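Local coordinates for protein putative branched-chain amino acid ABC transporter (Rhodospirillum rubrum ATCC 11170, PDB 3HUT) that probably binds branched-chain amino acids or related ligands outside the cytoplasmic membrane and delivers them to an ABC transporter, at residues 53-67 with 79-92. Residues are numbered along the deposited sequence; the frame is centred on the assembly and turned at random.
Sequences SRDDADQARTIARAF and DFSSTVSMAAGSIY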
# COMPACT_ATOMS: atom_id res chain seq x y z
N SER A 53 10.51 -7.83 16.42
CA SER A 53 11.53 -6.84 16.12
C SER A 53 11.41 -5.58 16.97
O SER A 53 12.35 -4.78 17.05
CB SER A 53 11.44 -6.44 14.65
OG SER A 53 10.30 -5.62 14.44
N ARG A 54 10.25 -5.40 17.60
CA ARG A 54 9.98 -4.23 18.44
C ARG A 54 10.11 -2.93 17.64
O ARG A 54 10.18 -1.85 18.22
CB ARG A 54 10.95 -4.18 19.63
CG ARG A 54 10.95 -5.43 20.49
CD ARG A 54 11.34 -5.09 21.92
NE ARG A 54 12.61 -4.37 22.00
CZ ARG A 54 13.79 -4.93 21.79
NH1 ARG A 54 13.87 -6.21 21.49
NH2 ARG A 54 14.90 -4.20 21.88
N ASP A 55 10.12 -3.05 16.32
CA ASP A 55 10.28 -1.90 15.44
C ASP A 55 11.56 -1.18 15.84
O ASP A 55 11.63 0.05 15.85
CB ASP A 55 9.08 -0.94 15.54
CG ASP A 55 9.07 0.09 14.42
OD1 ASP A 55 9.38 -0.30 13.28
OD2 ASP A 55 8.73 1.27 14.67
N ASP A 56 12.57 -1.97 16.19
CA ASP A 56 13.87 -1.45 16.61
C ASP A 56 14.94 -1.93 15.64
O ASP A 56 15.11 -3.13 15.43
CB ASP A 56 14.16 -1.94 18.03
CG ASP A 56 15.49 -1.45 18.56
OD1 ASP A 56 16.54 -2.01 18.18
OD2 ASP A 56 15.48 -0.48 19.34
N ALA A 57 15.67 -0.99 15.05
CA ALA A 57 16.72 -1.32 14.09
C ALA A 57 17.74 -2.33 14.61
O ALA A 57 18.04 -3.32 13.93
CB ALA A 57 17.42 -0.05 13.63
N ASP A 58 18.28 -2.09 15.80
CA ASP A 58 19.27 -3.01 16.36
C ASP A 58 18.69 -4.40 16.60
O ASP A 58 19.38 -5.40 16.41
CB ASP A 58 19.86 -2.45 17.65
CG ASP A 58 20.69 -1.21 17.42
OD1 ASP A 58 21.50 -1.21 16.47
OD2 ASP A 58 20.54 -0.24 18.19
N GLN A 59 17.44 -4.47 17.03
CA GLN A 59 16.81 -5.76 17.29
C GLN A 59 16.61 -6.49 15.96
O GLN A 59 16.80 -7.70 15.87
CB GLN A 59 15.47 -5.57 17.99
CG GLN A 59 14.80 -6.87 18.42
CD GLN A 59 15.69 -7.71 19.32
OE1 GLN A 59 16.28 -8.69 18.89
NE2 GLN A 59 15.79 -7.32 20.58
N ALA A 60 16.23 -5.73 14.94
CA ALA A 60 16.00 -6.29 13.61
C ALA A 60 17.30 -6.87 13.06
O ALA A 60 17.29 -7.88 12.34
CB ALA A 60 15.47 -5.21 12.68
N ARG A 61 18.42 -6.23 13.38
CA ARG A 61 19.71 -6.71 12.91
C ARG A 61 20.09 -8.05 13.53
O ARG A 61 20.59 -8.94 12.83
CB ARG A 61 20.80 -5.67 13.18
CG ARG A 61 20.64 -4.41 12.34
CD ARG A 61 21.86 -3.50 12.46
NE ARG A 61 21.65 -2.25 11.72
CZ ARG A 61 21.21 -1.12 12.27
NH1 ARG A 61 20.94 -1.06 13.57
NH2 ARG A 61 21.03 -0.05 11.51
N THR A 62 19.85 -8.22 14.83
CA THR A 62 20.20 -9.50 15.43
C THR A 62 19.21 -10.55 14.94
O THR A 62 19.57 -11.72 14.77
CB THR A 62 20.27 -9.44 16.99
OG1 THR A 62 19.35 -10.37 17.56
CG2 THR A 62 19.99 -8.04 17.48
N ILE A 63 17.97 -10.15 14.67
CA ILE A 63 16.98 -11.09 14.16
C ILE A 63 17.43 -11.58 12.78
O ILE A 63 17.37 -12.78 12.48
CB ILE A 63 15.59 -10.43 13.99
CG1 ILE A 63 15.01 -10.07 15.36
CG2 ILE A 63 14.66 -11.38 13.24
CD1 ILE A 63 14.81 -11.25 16.28
N ALA A 64 17.89 -10.65 11.95
CA ALA A 64 18.35 -10.97 10.60
C ALA A 64 19.53 -11.94 10.62
O ALA A 64 19.58 -12.88 9.83
CB ALA A 64 18.73 -9.69 9.86
N ARG A 65 20.48 -11.71 11.52
CA ARG A 65 21.64 -12.58 11.65
C ARG A 65 21.14 -13.98 12.00
O ARG A 65 21.61 -14.98 11.45
CB ARG A 65 22.55 -12.10 12.78
CG ARG A 65 22.06 -12.59 14.14
CD ARG A 65 22.76 -12.02 15.35
NE ARG A 65 21.99 -12.31 16.55
CZ ARG A 65 21.64 -13.53 16.95
NH1 ARG A 65 22.01 -14.59 16.25
NH2 ARG A 65 20.93 -13.69 18.06
N ALA A 66 20.19 -14.04 12.93
CA ALA A 66 19.62 -15.31 13.39
C ALA A 66 18.96 -16.11 12.27
O ALA A 66 19.19 -17.31 12.14
CB ALA A 66 18.61 -15.04 14.52
N PHE A 67 18.14 -15.44 11.46
CA PHE A 67 17.48 -16.12 10.34
C PHE A 67 18.50 -16.61 9.32
O PHE A 67 18.38 -17.70 8.76
CB PHE A 67 16.49 -15.19 9.64
CG PHE A 67 15.21 -14.95 10.40
CD1 PHE A 67 14.70 -15.92 11.26
CD2 PHE A 67 14.50 -13.77 10.22
CE1 PHE A 67 13.48 -15.72 11.91
CE2 PHE A 67 13.28 -13.56 10.87
CZ PHE A 67 12.77 -14.53 11.72
N ASP A 79 9.20 -7.09 8.31
CA ASP A 79 8.93 -5.84 8.96
C ASP A 79 8.12 -4.70 8.42
O ASP A 79 8.07 -4.37 7.25
CB ASP A 79 10.25 -5.29 9.51
CG ASP A 79 10.34 -5.46 11.03
OD1 ASP A 79 9.43 -4.95 11.71
OD2 ASP A 79 11.29 -6.10 11.55
N PHE A 80 7.48 -4.12 9.41
CA PHE A 80 6.57 -3.02 9.28
C PHE A 80 7.09 -1.70 8.72
O PHE A 80 6.63 -1.23 7.68
CB PHE A 80 5.98 -2.81 10.66
CG PHE A 80 5.09 -1.69 10.72
CD1 PHE A 80 3.89 -1.74 10.04
CD2 PHE A 80 5.46 -0.53 11.38
CE1 PHE A 80 3.06 -0.65 10.00
CE2 PHE A 80 4.64 0.57 11.35
CZ PHE A 80 3.44 0.51 10.66
N SER A 81 8.03 -1.08 9.42
CA SER A 81 8.56 0.21 8.99
C SER A 81 9.65 0.09 7.94
O SER A 81 10.35 -0.92 7.85
CB SER A 81 9.12 1.00 10.17
OG SER A 81 10.29 0.38 10.67
N SER A 82 9.81 1.14 7.14
CA SER A 82 10.84 1.16 6.12
C SER A 82 12.21 1.17 6.78
O SER A 82 13.10 0.42 6.39
CB SER A 82 10.67 2.40 5.23
OG SER A 82 9.59 2.24 4.33
N THR A 83 12.36 1.99 7.82
CA THR A 83 13.63 2.09 8.53
C THR A 83 14.12 0.75 9.06
O THR A 83 15.28 0.39 8.88
CB THR A 83 13.54 3.07 9.72
OG1 THR A 83 13.24 4.38 9.24
CG2 THR A 83 14.86 3.10 10.48
N VAL A 84 13.24 0.01 9.73
CA VAL A 84 13.63 -1.27 10.28
C VAL A 84 13.81 -2.31 9.18
O VAL A 84 14.71 -3.14 9.23
CB VAL A 84 12.58 -1.76 11.31
CG1 VAL A 84 12.95 -3.13 11.83
CG2 VAL A 84 12.53 -0.76 12.47
N SER A 85 12.95 -2.25 8.16
CA SER A 85 13.06 -3.19 7.05
C SER A 85 14.41 -3.02 6.36
O SER A 85 15.03 -3.99 5.94
CB SER A 85 11.93 -2.98 6.05
OG SER A 85 10.68 -3.29 6.65
N MSE A 86 14.85 -1.78 6.24
CA MSE A 86 16.13 -1.49 5.59
C MSE A 86 17.31 -1.93 6.45
O MSE A 86 18.29 -2.46 5.94
CB MSE A 86 16.21 -0.01 5.26
CG MSE A 86 15.19 0.41 4.22
SE MSE A 86 15.16 2.31 3.85
CE MSE A 86 16.83 2.46 2.89
N ALA A 87 17.22 -1.70 7.76
CA ALA A 87 18.29 -2.10 8.68
C ALA A 87 18.54 -3.60 8.52
O ALA A 87 19.68 -4.04 8.38
CB ALA A 87 17.89 -1.79 10.11
N ALA A 88 17.47 -4.39 8.55
CA ALA A 88 17.61 -5.83 8.39
C ALA A 88 17.93 -6.15 6.93
O ALA A 88 18.69 -7.08 6.63
CB ALA A 88 16.32 -6.52 8.81
N GLY A 89 17.36 -5.36 6.02
CA GLY A 89 17.59 -5.57 4.60
C GLY A 89 19.05 -5.57 4.19
O GLY A 89 19.47 -6.35 3.34
N SER A 90 19.84 -4.69 4.81
CA SER A 90 21.27 -4.59 4.48
C SER A 90 21.97 -5.93 4.72
O SER A 90 22.83 -6.34 3.94
CB SER A 90 21.92 -3.50 5.32
OG SER A 90 21.31 -2.24 5.06
N ILE A 91 21.58 -6.60 5.80
CA ILE A 91 22.14 -7.90 6.15
C ILE A 91 21.67 -8.97 5.17
O ILE A 91 22.47 -9.73 4.63
CB ILE A 91 21.72 -8.29 7.58
CG1 ILE A 91 22.43 -7.38 8.59
CG2 ILE A 91 22.05 -9.77 7.84
CD1 ILE A 91 22.00 -7.58 10.03
N TYR A 92 20.36 -9.03 4.95
CA TYR A 92 19.81 -10.01 4.02
C TYR A 92 20.41 -9.89 2.62
O TYR A 92 20.72 -10.90 1.99
CB TYR A 92 18.29 -9.86 3.94
CG TYR A 92 17.57 -10.15 5.24
CD1 TYR A 92 17.90 -11.27 6.01
CD2 TYR A 92 16.52 -9.35 5.66
CE1 TYR A 92 17.19 -11.57 7.18
CE2 TYR A 92 15.80 -9.64 6.82
CZ TYR A 92 16.14 -10.75 7.58
OH TYR A 92 15.42 -11.03 8.72
O HOH W 1 8.90 -2.31 11.78
O HOH W 2 21.80 -2.74 9.04
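Val84 wedges between Asp55 and Ala60, the first of several bumps that lock helix 57-67 against helix 82-92 in the parallel-sheet lobe of a periplasmic binding protein. The two are successive helices of a beta-alpha-beta-alpha run through strand 73-78, and their axes pass 8.2 Å apart at -34°. Alanines make the close approach possible. With CG1 anti to the backbone N (chi1 177°), Val84 presses that methyl onto Ala60 CB at 3.4 Å, a tight fit, while CG2 lies against Asp55. Ala57 CB meets Ala87 CB, and Ala88 CB sits between Ala60 and Ala64. Farther along, Ala64 CB is a small knob held by Ile91 CG2 and the Tyr92 ring, whose CZ lies 3.6 Å away. Ile91 reaches back with CD1 to the carbonyl oxygen of Arg61. On the exposed flank the Arg61 guanidinium lays one face over Ala87 CB, its NH1 paired with Asp58, its NE linked through a water to Ala87 O. At the inner side Tyr92 OH meets the edge of the Phe67 ring at CD2, 3.3 Å off, while its hydrogen bond goes to Glu10 of strand 5-11.

The loops before the helices are joined by polar groups. Asp79 OD1 takes Ser53 OG on its syn side and Phe80 N on its anti side. A water donates to Asp55 OD1 at 2.6 Å and to Asp79 OD1 at 2.7 Å, and accepts from Ser81 N; an alanine at Asp79 would probably leave the Ser53 hydroxyl and Phe80 N without their acceptor and that water held by Asp55 and Ser81 alone. Ser81 OG, N-cap of helix 82-92, accepts from Val84 N and donates to the syn lone pair of Asp55 OD1 (2.8 Å).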